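Local atomic coordinates of Ice-binding protein (Flavobacteriaceae bacterium, PDB entry 5UYT), a protein that probably binds ice and restrains the growth of its crystals, acting as an antifreeze protein built on right-handed beta-helix domains. Residues G31-N36 with G48-S53; T16-V21 with T35-S40; V390-G395 with I409-I414; G342-T347 with V371-Y376; S102-L107 with S128-T133. One frame throughout, in Å; residues are numbered along the deposited sequence.

In the fold
From the N terminus, contact 2 closes the first loop, joining 16-21 to 35-40, where two successive coils turn the same corner. Contact 1 starts before that loop is complete: its 31-36 segment shares Thr35 and Asn36 with contact 2, so the two cross rather than nest, and Asp52 and Ser53 reach back to Ser40 and Ala38. Contact 5 follows separately, pairing coils about 28 Å from contact 1 between centres, in the same ice-binding-like region. Contacts 4 and 3 come in series in the second such region. They touch through neighbouring strands 371-373 and 390-392, so 342-347, 371-376, 390-395 and 409-414 form four successive layers.

Contact 1 of 5, residues G31-N36 with G48-S53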
# COMPACT_ATOMS: atom_id res chain seq x y z
N GLY A 31 3.98 6.07 -2.61
CA GLY A 31 4.11 7.48 -2.97
C GLY A 31 3.96 7.59 -4.48
O GLY A 31 4.14 6.59 -5.22
N ASP A 32 3.70 8.80 -4.96
CA ASP A 32 3.67 9.01 -6.40
C ASP A 32 5.07 8.80 -7.01
O ASP A 32 6.10 8.97 -6.32
CB ASP A 32 3.11 10.38 -6.77
CG ASP A 32 1.62 10.53 -6.47
OD1 ASP A 32 0.97 9.55 -6.02
OD2 ASP A 32 1.09 11.65 -6.67
N VAL A 33 5.10 8.52 -8.31
CA VAL A 33 6.34 8.35 -9.08
C VAL A 33 6.19 9.22 -10.32
O VAL A 33 5.18 9.14 -11.02
CB VAL A 33 6.53 6.88 -9.52
CG1 VAL A 33 7.71 6.74 -10.50
CG2 VAL A 33 6.72 5.97 -8.29
N GLY A 34 7.18 10.04 -10.62
CA GLY A 34 6.99 10.86 -11.79
C GLY A 34 8.15 11.69 -12.25
O GLY A 34 9.20 11.77 -11.60
N THR A 35 7.93 12.32 -13.40
CA THR A 35 8.88 13.25 -13.98
C THR A 35 8.09 14.35 -14.69
O THR A 35 7.05 14.10 -15.29
CB THR A 35 9.86 12.52 -14.94
OG1 THR A 35 10.39 13.45 -15.89
CG2 THR A 35 9.15 11.35 -15.68
N ASN A 36 8.60 15.57 -14.63
CA ASN A 36 7.89 16.69 -15.20
C ASN A 36 8.13 16.88 -16.71
O ASN A 36 7.59 17.81 -17.31
CB ASN A 36 8.21 17.98 -14.42
CG ASN A 36 7.32 19.13 -14.80
OD1 ASN A 36 7.79 20.25 -15.05
ND2 ASN A 36 6.04 18.86 -14.89
N GLY A 48 0.63 4.48 -5.37
CA GLY A 48 0.79 5.90 -5.69
C GLY A 48 0.40 6.07 -7.15
O GLY A 48 0.17 5.08 -7.87
N VAL A 49 0.32 7.33 -7.58
CA VAL A 49 -0.07 7.62 -8.97
C VAL A 49 1.16 7.80 -9.81
O VAL A 49 2.15 8.47 -9.39
CB VAL A 49 -0.96 8.89 -9.03
CG1 VAL A 49 -1.36 9.24 -10.47
CG2 VAL A 49 -2.17 8.70 -8.11
N MET A 50 1.13 7.21 -11.01
CA MET A 50 2.19 7.46 -12.01
C MET A 50 1.91 8.81 -12.66
O MET A 50 0.98 8.92 -13.46
CB MET A 50 2.24 6.31 -13.05
CG MET A 50 2.38 4.92 -12.42
SD MET A 50 3.78 4.73 -11.28
CE MET A 50 5.17 4.96 -12.40
N GLN A 51 2.71 9.84 -12.33
CA GLN A 51 2.48 11.21 -12.79
C GLN A 51 3.52 11.60 -13.84
O GLN A 51 4.71 11.67 -13.51
CB GLN A 51 2.61 12.21 -11.62
CG GLN A 51 1.80 11.87 -10.37
CD GLN A 51 0.34 12.27 -10.50
OE1 GLN A 51 -0.17 12.46 -11.60
NE2 GLN A 51 -0.36 12.33 -9.37
N ASP A 52 3.10 11.81 -15.09
CA ASP A 52 4.03 12.08 -16.20
C ASP A 52 3.66 13.40 -16.85
O ASP A 52 2.58 13.51 -17.43
CB ASP A 52 3.98 10.94 -17.25
CG ASP A 52 4.36 9.56 -16.66
OD1 ASP A 52 5.34 9.49 -15.85
OD2 ASP A 52 3.68 8.56 -17.01
N SER A 53 4.52 14.40 -16.71
CA SER A 53 4.41 15.68 -17.44
C SER A 53 3.01 16.30 -17.36
O SER A 53 2.36 16.54 -18.38
CB SER A 53 4.82 15.50 -18.91
OG SER A 53 6.11 14.90 -19.00
O HOH W 1 5.32 8.04 -13.68
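The carboxylate of Asp32 and the terminal amide of Gln51 stand with their planes 67° apart. Both carboxylate oxygens are met from above the carboxylate plane rather than in it: Val49 N gives OD1 of Asp32 an almost straight bond of 2.8 Å, and NE2 of Gln51 gives OD2 of Asp32 one of 3.1 Å. Seen from the glutamine, that oxygen lies in the amide plane, and since OE1 binds Asn54 ND2, both ends of the amide are held. With CG of Asp32 beside its own backbone N (chi1 -69°), the acid spans the gap to the next strand.

On the other face, Met50 bends at chi2 and chi3, bringing CE to 3.6 Å from CG1 of Val33. Water 1 links Val33 O to OD1 of Asp52, which also accepts from Ser40 N. Gly48 lets the backbones close up, its CA 3.5 Å from Gly31 O; a CB there would strike that oxygen. Along the strands Val33 N bonds Val49 O, Gln51 N bonds Val33 O at 2.9 Å, and the ladder continues through Thr35 N to Gln51 O and Ser53 N to Thr35 O. Such in-register parallel pairing typifies a beta-solenoid, here a right-handed beta-helix.

Contact 2 of 5, residues T16-V21 with T35-S40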
# COMPACT_ATOMS: atom_id res chain seq x y z
N THR A 16 11.59 13.51 -10.45
CA THR A 16 12.55 14.44 -11.05
C THR A 16 11.85 15.54 -11.84
O THR A 16 10.83 15.31 -12.51
CB THR A 16 13.64 13.74 -11.92
OG1 THR A 16 14.54 14.75 -12.40
CG2 THR A 16 13.06 13.00 -13.13
N THR A 17 12.38 16.74 -11.71
CA THR A 17 11.90 17.88 -12.48
C THR A 17 12.19 17.68 -13.98
O THR A 17 11.44 18.16 -14.84
CB THR A 17 12.53 19.16 -11.90
OG1 THR A 17 11.93 19.38 -10.62
CG2 THR A 17 12.34 20.40 -12.81
N ALA A 18 13.26 16.96 -14.30
CA ALA A 18 13.62 16.72 -15.69
C ALA A 18 14.50 15.49 -15.83
O ALA A 18 15.60 15.44 -15.29
CB ALA A 18 14.31 17.94 -16.29
N GLY A 19 14.00 14.49 -16.55
CA GLY A 19 14.79 13.31 -16.85
C GLY A 19 13.96 12.04 -16.81
O GLY A 19 12.80 12.06 -16.43
N ALA A 20 14.58 10.93 -17.20
CA ALA A 20 13.91 9.63 -17.19
C ALA A 20 13.86 9.04 -15.80
O ALA A 20 14.76 9.25 -14.98
CB ALA A 20 14.61 8.68 -18.14
N VAL A 21 12.78 8.32 -15.52
CA VAL A 21 12.62 7.57 -14.28
C VAL A 21 12.36 6.11 -14.67
O VAL A 21 11.37 5.80 -15.36
CB VAL A 21 11.46 8.15 -13.45
CG1 VAL A 21 11.21 7.31 -12.20
CG2 VAL A 21 11.74 9.60 -13.09
N THR A 35 7.93 12.32 -13.40
CA THR A 35 8.88 13.25 -13.98
C THR A 35 8.09 14.35 -14.69
O THR A 35 7.05 14.10 -15.29
CB THR A 35 9.86 12.52 -14.94
OG1 THR A 35 10.39 13.45 -15.89
CG2 THR A 35 9.15 11.35 -15.68
N ASN A 36 8.60 15.57 -14.63
CA ASN A 36 7.89 16.69 -15.20
C ASN A 36 8.13 16.88 -16.71
O ASN A 36 7.59 17.81 -17.31
CB ASN A 36 8.21 17.98 -14.42
CG ASN A 36 7.32 19.13 -14.80
OD1 ASN A 36 7.79 20.25 -15.05
ND2 ASN A 36 6.04 18.86 -14.89
N ASN A 37 8.93 16.00 -17.32
CA ASN A 37 9.19 16.10 -18.76
C ASN A 37 9.29 14.79 -19.55
O ASN A 37 9.72 14.80 -20.70
CB ASN A 37 10.44 16.97 -19.03
CG ASN A 37 11.75 16.21 -18.79
OD1 ASN A 37 11.78 15.15 -18.13
ND2 ASN A 37 12.84 16.77 -19.33
N ALA A 38 8.92 13.67 -18.93
CA ALA A 38 8.97 12.36 -19.59
C ALA A 38 7.92 11.46 -18.96
O ALA A 38 7.00 11.95 -18.29
CB ALA A 38 10.37 11.75 -19.50
N ALA A 39 8.05 10.14 -19.16
CA ALA A 39 7.16 9.16 -18.56
C ALA A 39 8.00 8.07 -17.94
O ALA A 39 8.96 7.62 -18.57
CB ALA A 39 6.22 8.58 -19.60
N SER A 40 7.64 7.63 -16.73
CA SER A 40 8.41 6.61 -16.04
C SER A 40 8.19 5.28 -16.74
O SER A 40 7.08 5.03 -17.26
CB SER A 40 7.97 6.52 -14.56
OG SER A 40 7.99 7.84 -14.00
O HOH W 2 10.60 20.44 -15.99
O HOH W 3 11.49 7.73 -18.15
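Two stacked ST turns, opened by Thr16 and Thr35, carry successive coils round one corner. In the first, Ala18 N bonds OG1 of Thr16 at 3.2 Å, and the same hydroxyl also bonds Gly190 O; in the second, Asn37 N bonds OG1 of Thr35 at 3.3 Å. The two threonines lie side by side and point the same way, with CG2 of Thr16 packed on CB of Thr35.

The hydroxyl of Thr35 has a second task. It donates to Gly19 O at 2.8 Å, in the carbonyl plane, so a single OG1 holds its own turn and ties it to the turn of the neighbouring coil. Asn37 adds a side-chain clasp: its OD1 takes the N-H of Gly19 at 2.8 Å, the donor tilted 28° from the carbonyl plane. CG of Asn37 sits between its backbone N and carbonyl carbon (chi1 79°), which folds the amide over Ala18, with ND2 3.6 Å from CB of Ala18.

In this beta-helix the corner follows strands 12-16 and 32-35, whose last rung is Thr16 with Thr35, where Asn36 N bonds Thr16 O at 3.1 Å. Past it, water 2 joins Thr17 O to OD1 of Asn36, while ND2 of Asn36 reaches Thr57 on helix 55-73. The coils meet again at Val21, whose CG2 slides past Thr35 as its CB packs 3.5 Å from OG of Ser40. Water 3 bridges Val21 N and Ala39 O.

Contact 3 of 5, residues V390-G395 with I409-I414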
# COMPACT_ATOMS: atom_id res chain seq x y z
N VAL A 390 -18.57 -18.61 -7.72
CA VAL A 390 -17.58 -18.45 -6.68
C VAL A 390 -17.11 -19.84 -6.26
O VAL A 390 -17.95 -20.75 -6.06
CB VAL A 390 -18.16 -17.68 -5.47
CG1 VAL A 390 -17.17 -17.59 -4.30
CG2 VAL A 390 -18.66 -16.30 -5.90
N ILE A 391 -15.80 -20.02 -6.14
CA ILE A 391 -15.24 -21.26 -5.58
C ILE A 391 -14.33 -20.89 -4.43
O ILE A 391 -13.44 -20.03 -4.59
CB ILE A 391 -14.42 -22.04 -6.62
CG1 ILE A 391 -15.30 -22.39 -7.81
CG2 ILE A 391 -13.82 -23.32 -5.99
CD1 ILE A 391 -14.51 -23.00 -8.97
N ILE A 392 -14.53 -21.52 -3.27
CA ILE A 392 -13.65 -21.30 -2.13
C ILE A 392 -13.09 -22.66 -1.76
O ILE A 392 -13.82 -23.57 -1.32
CB ILE A 392 -14.36 -20.66 -0.92
CG1 ILE A 392 -15.27 -19.50 -1.36
CG2 ILE A 392 -13.29 -20.18 0.08
CD1 ILE A 392 -16.03 -18.84 -0.24
N ASN A 393 -11.80 -22.81 -2.03
CA ASN A 393 -11.14 -24.14 -2.00
C ASN A 393 -10.68 -24.60 -0.65
O ASN A 393 -10.73 -23.85 0.33
CB ASN A 393 -9.95 -24.11 -3.02
CG ASN A 393 -10.42 -24.16 -4.48
OD1 ASN A 393 -10.89 -25.22 -4.96
ND2 ASN A 393 -10.35 -23.01 -5.18
N THR A 394 -10.25 -25.86 -0.59
CA THR A 394 -9.88 -26.50 0.66
C THR A 394 -9.03 -25.61 1.58
O THR A 394 -7.99 -25.12 1.17
CB THR A 394 -9.04 -27.74 0.33
OG1 THR A 394 -9.85 -28.63 -0.48
CG2 THR A 394 -8.61 -28.46 1.64
N GLY A 395 -9.45 -25.46 2.83
CA GLY A 395 -8.57 -24.93 3.83
C GLY A 395 -8.56 -23.40 3.86
O GLY A 395 -7.90 -22.83 4.72
N ILE A 409 -22.16 -20.67 -5.62
CA ILE A 409 -21.00 -20.64 -4.72
C ILE A 409 -20.75 -22.06 -4.24
O ILE A 409 -21.68 -22.74 -3.76
CB ILE A 409 -21.24 -19.73 -3.47
CG1 ILE A 409 -21.53 -18.26 -3.87
CG2 ILE A 409 -20.04 -19.80 -2.51
CD1 ILE A 409 -21.85 -17.40 -2.63
N SER A 410 -19.49 -22.50 -4.36
CA SER A 410 -19.11 -23.84 -3.92
C SER A 410 -17.97 -23.69 -2.96
O SER A 410 -16.98 -23.02 -3.29
CB SER A 410 -18.68 -24.71 -5.11
OG SER A 410 -19.70 -24.74 -6.10
N THR A 411 -18.10 -24.27 -1.77
CA THR A 411 -17.07 -24.17 -0.76
C THR A 411 -16.59 -25.57 -0.39
O THR A 411 -17.39 -26.55 -0.46
CB THR A 411 -17.56 -23.43 0.53
OG1 THR A 411 -18.67 -24.15 1.11
CG2 THR A 411 -18.09 -22.01 0.13
N PHE A 412 -15.33 -25.67 0.03
CA PHE A 412 -14.71 -26.95 0.31
C PHE A 412 -13.88 -26.84 1.60
O PHE A 412 -12.79 -26.25 1.58
CB PHE A 412 -13.80 -27.37 -0.88
CG PHE A 412 -14.55 -27.60 -2.15
CD1 PHE A 412 -15.07 -28.86 -2.47
CD2 PHE A 412 -14.76 -26.57 -3.06
CE1 PHE A 412 -15.78 -29.09 -3.66
CE2 PHE A 412 -15.48 -26.78 -4.23
CZ PHE A 412 -16.00 -28.05 -4.54
N GLY A 413 -14.38 -27.36 2.73
CA GLY A 413 -13.53 -27.48 3.91
C GLY A 413 -12.91 -26.15 4.33
O GLY A 413 -11.69 -26.08 4.58
N ILE A 414 -13.75 -25.15 4.51
CA ILE A 414 -13.28 -23.77 4.81
C ILE A 414 -13.64 -23.37 6.25
O ILE A 414 -14.42 -24.07 6.92
CB ILE A 414 -13.84 -22.72 3.82
CG1 ILE A 414 -15.34 -22.46 4.04
CG2 ILE A 414 -13.58 -23.14 2.35
CD1 ILE A 414 -15.82 -21.24 3.22
O HOH W 4 -19.22 -22.42 -7.84
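Val390 O is gripped from two sources: Ser410 N bonds it at 2.9 Å, and water 4 donates to it at 2.8 Å and binds OG of Ser410. CA of Ile409 adds a weaker C-H contact to the same oxygen. The ladder continues with Ile392 N to Ser410 O and a weak bond from Phe412 N to Ile392 O. That carbonyl also meets the edge of the Phe412 ring, 3.6 Å from its CD2. Beyond the strands, Gly395 N reaches Gly413 O at 2.9 Å from well above the carbonyl plane.

On the buried face Val390 and Ile409 run side by side, CB of Val390 3.8 Å from CG1 of Ile409. Replacing Ile409 with an alanine would probably open a gap beside Val390, both isoleucine branches gone from its flank. The side chains of Ile414 and Ile392 (in the conformer given) cross at about a right angle: CG1 of Ile414 lies between backbone N and carbonyl carbon (chi1 72°), which puts CG2 beside the N and against Ile392.

The pair lies between strand 371-373, which bonds Ile391, and strand 233-236, which Ile409 and Phe412 touch. Inside the coil, Ile409 packs on strand 224-228 and Val390 on strand 397-404.

Contact 4 of 5, residues G342-T347 with V371-Y376; sequences GALSTT and VDLNDY
Thr346 and Asn374 slide past each other in opposite directions, so each offers its polar end to the other's backbone. Asn374 N gives OG1 of Thr346 a bond of 2.9 Å, while ND2 of Asn374 donates to Thr346 O at 3.0 Å, with that oxygen close to the asparagine's amide plane. The other end of this amide, OD1, takes the N-H of Asp375 and so steadies the side chain's rotation.

In Thr346 the hydroxyl lies between the backbone N and the carbonyl carbon (chi1 80°). From there it accepts from Asn374, donates to Thr347 O at 2.9 Å and bonds OG1 of Thr377. Its methyl CG2, anti to the carbonyl carbon, meets CD2 of Leu373 at 3.9 Å, the two side chains crossing obliquely. With a valine at Thr346, Asn374 N would probably be left without its acceptor and the hydroxyl of Thr377 without this partner.

Backbone pairing is sparse: Asp372 N bonds Leu344 O at 2.8 Å, and further on water 5 forms a bridge, 3.0 Å from Thr346 N and 3.1 Å from Asp372 O.

The contact joins two layers of the right-handed beta-helix. Strand 344-346 pairs on with 318-320, and strand 371-373 with 390-392, whose following residue Asn393 binds Leu373 O. Leu344 and Leu373 both pack on Phe379 of strand 378-380.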
# COMPACT_ATOMS: atom_id res chain seq x y z
N GLY A 342 -13.03 -7.40 -13.40
CA GLY A 342 -12.88 -8.74 -13.97
C GLY A 342 -12.90 -9.75 -12.83
O GLY A 342 -13.21 -9.40 -11.70
N ALA A 343 -12.53 -11.00 -13.12
CA ALA A 343 -12.52 -12.07 -12.12
C ALA A 343 -11.33 -11.94 -11.17
O ALA A 343 -10.30 -11.33 -11.52
CB ALA A 343 -12.47 -13.43 -12.80
N LEU A 344 -11.48 -12.50 -9.98
CA LEU A 344 -10.39 -12.58 -9.00
C LEU A 344 -10.03 -14.05 -8.79
O LEU A 344 -10.92 -14.87 -8.54
CB LEU A 344 -10.82 -11.97 -7.65
CG LEU A 344 -9.84 -12.24 -6.49
CD1 LEU A 344 -8.45 -11.64 -6.79
CD2 LEU A 344 -10.40 -11.73 -5.15
N SER A 345 -8.74 -14.38 -8.89
CA SER A 345 -8.28 -15.74 -8.56
C SER A 345 -7.01 -15.58 -7.74
O SER A 345 -6.48 -14.47 -7.63
CB SER A 345 -8.01 -16.57 -9.84
OG SER A 345 -6.96 -15.97 -10.62
N THR A 346 -6.53 -16.67 -7.15
CA THR A 346 -5.33 -16.58 -6.29
C THR A 346 -4.45 -17.80 -6.50
O THR A 346 -4.90 -18.83 -7.02
CB THR A 346 -5.66 -16.47 -4.76
OG1 THR A 346 -5.97 -17.76 -4.21
CG2 THR A 346 -6.86 -15.51 -4.47
N THR A 347 -3.22 -17.69 -6.01
CA THR A 347 -2.37 -18.87 -5.85
C THR A 347 -2.77 -19.64 -4.58
O THR A 347 -3.44 -19.08 -3.67
CB THR A 347 -0.90 -18.48 -5.75
OG1 THR A 347 -0.69 -17.62 -4.65
CG2 THR A 347 -0.44 -17.75 -7.07
N VAL A 371 -15.11 -15.25 -8.53
CA VAL A 371 -14.15 -15.17 -7.39
C VAL A 371 -13.70 -16.60 -7.10
O VAL A 371 -14.54 -17.46 -6.88
CB VAL A 371 -14.83 -14.57 -6.14
CG1 VAL A 371 -13.89 -14.63 -4.91
CG2 VAL A 371 -15.26 -13.12 -6.42
N ASP A 372 -12.40 -16.84 -7.14
CA ASP A 372 -11.89 -18.19 -6.84
C ASP A 372 -10.76 -18.03 -5.84
O ASP A 372 -9.72 -17.40 -6.15
CB ASP A 372 -11.41 -18.84 -8.11
CG ASP A 372 -11.00 -20.29 -7.90
OD1 ASP A 372 -10.50 -20.62 -6.81
OD2 ASP A 372 -11.18 -21.09 -8.85
N LEU A 373 -10.97 -18.50 -4.62
CA LEU A 373 -9.93 -18.40 -3.57
C LEU A 373 -9.26 -19.76 -3.51
O LEU A 373 -9.94 -20.76 -3.23
CB LEU A 373 -10.53 -18.01 -2.19
CG LEU A 373 -11.26 -16.64 -2.26
CD1 LEU A 373 -11.71 -16.34 -0.84
CD2 LEU A 373 -10.33 -15.52 -2.77
N ASN A 374 -7.99 -19.82 -3.90
CA ASN A 374 -7.29 -21.13 -4.05
C ASN A 374 -6.92 -21.74 -2.68
O ASN A 374 -6.99 -21.04 -1.66
CB ASN A 374 -6.04 -20.91 -4.92
CG ASN A 374 -5.72 -22.09 -5.80
OD1 ASN A 374 -6.11 -23.22 -5.50
ND2 ASN A 374 -4.95 -21.85 -6.87
N ASP A 375 -6.53 -23.03 -2.65
CA ASP A 375 -6.35 -23.79 -1.40
C ASP A 375 -5.50 -23.02 -0.38
O ASP A 375 -4.42 -22.50 -0.72
CB ASP A 375 -5.64 -25.13 -1.62
CG ASP A 375 -6.28 -26.02 -2.69
OD1 ASP A 375 -7.15 -25.60 -3.47
OD2 ASP A 375 -5.84 -27.20 -2.74
N TYR A 376 -5.94 -23.01 0.86
CA TYR A 376 -5.15 -22.47 1.99
C TYR A 376 -4.86 -20.97 1.86
O TYR A 376 -3.95 -20.44 2.49
CB TYR A 376 -3.89 -23.35 2.30
CG TYR A 376 -4.34 -24.68 2.82
CD1 TYR A 376 -4.78 -24.79 4.13
CD2 TYR A 376 -4.48 -25.78 1.95
CE1 TYR A 376 -5.26 -26.00 4.61
CE2 TYR A 376 -4.98 -27.01 2.43
CZ TYR A 376 -5.39 -27.08 3.74
OH TYR A 376 -5.90 -28.28 4.24
O HOH W 5 -7.82 -19.30 -7.71

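Contact 5 of 5, residues S102-L107 with S128-T133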
# COMPACT_ATOMS: atom_id res chain seq x y z
N SER A 102 30.77 9.99 1.54
CA SER A 102 30.51 8.57 1.37
C SER A 102 30.03 7.96 2.68
O SER A 102 30.66 8.10 3.75
CB SER A 102 31.72 7.83 0.83
OG SER A 102 32.82 7.96 1.70
N LEU A 103 28.91 7.27 2.57
CA LEU A 103 28.32 6.57 3.71
C LEU A 103 28.85 5.16 3.77
O LEU A 103 29.07 4.50 2.73
CB LEU A 103 26.77 6.55 3.60
CG LEU A 103 26.03 7.88 3.79
CD1 LEU A 103 24.64 7.77 3.20
CD2 LEU A 103 25.93 8.24 5.27
N SER A 104 29.07 4.69 4.99
CA SER A 104 29.62 3.38 5.18
C SER A 104 29.16 2.88 6.54
O SER A 104 28.99 3.68 7.45
CB SER A 104 31.16 3.50 5.12
OG SER A 104 31.77 2.28 5.40
N GLY A 105 28.96 1.58 6.69
CA GLY A 105 28.65 1.00 7.99
C GLY A 105 27.34 1.57 8.48
O GLY A 105 26.42 1.80 7.68
N THR A 106 27.24 1.83 9.79
CA THR A 106 26.01 2.32 10.38
C THR A 106 26.11 3.83 10.71
O THR A 106 27.15 4.29 11.21
CB THR A 106 25.69 1.48 11.64
OG1 THR A 106 25.75 0.08 11.30
CG2 THR A 106 24.34 1.81 12.16
N LEU A 107 25.05 4.58 10.44
CA LEU A 107 24.94 5.96 10.88
C LEU A 107 23.65 6.06 11.68
O LEU A 107 22.60 5.70 11.16
CB LEU A 107 24.87 6.94 9.69
CG LEU A 107 24.74 8.42 10.11
CD1 LEU A 107 25.98 8.90 10.86
CD2 LEU A 107 24.47 9.32 8.91
N SER A 128 27.73 8.88 -2.09
CA SER A 128 27.75 7.45 -2.41
C SER A 128 27.65 6.68 -1.12
O SER A 128 28.02 7.21 -0.06
CB SER A 128 29.08 7.07 -3.06
OG SER A 128 29.09 7.54 -4.39
N SER A 129 27.14 5.46 -1.17
CA SER A 129 27.24 4.58 -0.01
C SER A 129 27.95 3.29 -0.43
O SER A 129 27.96 2.94 -1.63
CB SER A 129 25.86 4.24 0.56
OG SER A 129 25.09 3.48 -0.38
N ALA A 130 28.53 2.61 0.56
CA ALA A 130 29.07 1.26 0.40
C ALA A 130 27.94 0.25 0.54
O ALA A 130 26.91 0.56 1.16
CB ALA A 130 30.15 1.01 1.45
N ALA A 131 28.10 -0.95 -0.02
CA ALA A 131 27.07 -1.98 0.12
C ALA A 131 26.78 -2.20 1.59
O ALA A 131 27.71 -2.17 2.43
CB ALA A 131 27.52 -3.28 -0.55
N ASN A 132 25.49 -2.36 1.91
CA ASN A 132 25.01 -2.75 3.26
C ASN A 132 25.09 -1.65 4.29
O ASN A 132 24.91 -1.91 5.48
CB ASN A 132 25.75 -3.98 3.79
CG ASN A 132 25.80 -5.11 2.79
OD1 ASN A 132 24.77 -5.54 2.29
ND2 ASN A 132 27.00 -5.58 2.47
N THR A 133 25.34 -0.41 3.84
CA THR A 133 25.25 0.76 4.69
C THR A 133 23.87 0.85 5.32
O THR A 133 22.87 0.59 4.64
CB THR A 133 25.46 2.03 3.86
OG1 THR A 133 26.79 2.02 3.31
CG2 THR A 133 25.24 3.32 4.69
O HOH W 6 28.82 -0.72 4.66
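Leu103 makes both direct backbone hydrogen bonds between the segments. Its N-H reaches Ser128 O at 2.8 Å, in the carbonyl plane, and its own carbonyl accepts from Ala130 N at 2.9 Å. Weaker C-H contacts flank them: CA of Ser102 approaches Ser128 O, CA of Ser129 approaches Leu103 O, and CA of Thr133 lies 3.4 Å from Gly105 O.

Hydroxyl and water bonds shape what follows. Residues Ala130 to Thr133 make a type II turn in which Ala130 O is gripped twice from the same face of its plane, by OG1 of Thr133 at 2.6 Å and by Thr133 N at 3.3 Å. Water 6 takes the N-H of Gly105 and donates to Ala131 O, linking the turn to the neighbouring coil. Here paired strands give way to a turn at a corner of the beta-helix: strand 101-104 stacks between 83-85 and 127-129, then Gly105, with its positive phi, leads into strand 106-110. Neighbouring coils hold the serines, OG of Ser104 binding Asn86, and OG of Ser129 binding Thr160 and Ala157 N.

Apolar packing centres on CB of Leu103, which is 3.7 Å from CG2 of Thr133 and 3.9 Å from CB of Ser129. In Thr133 the methyl stands opposite the backbone N (OG1 at chi1 -64°), leaving the hydroxyl beside that N and able to bend back to Ala130 O. The leucine also touches Trp148 of strand 146-150 and Leu84 of strand 83-85.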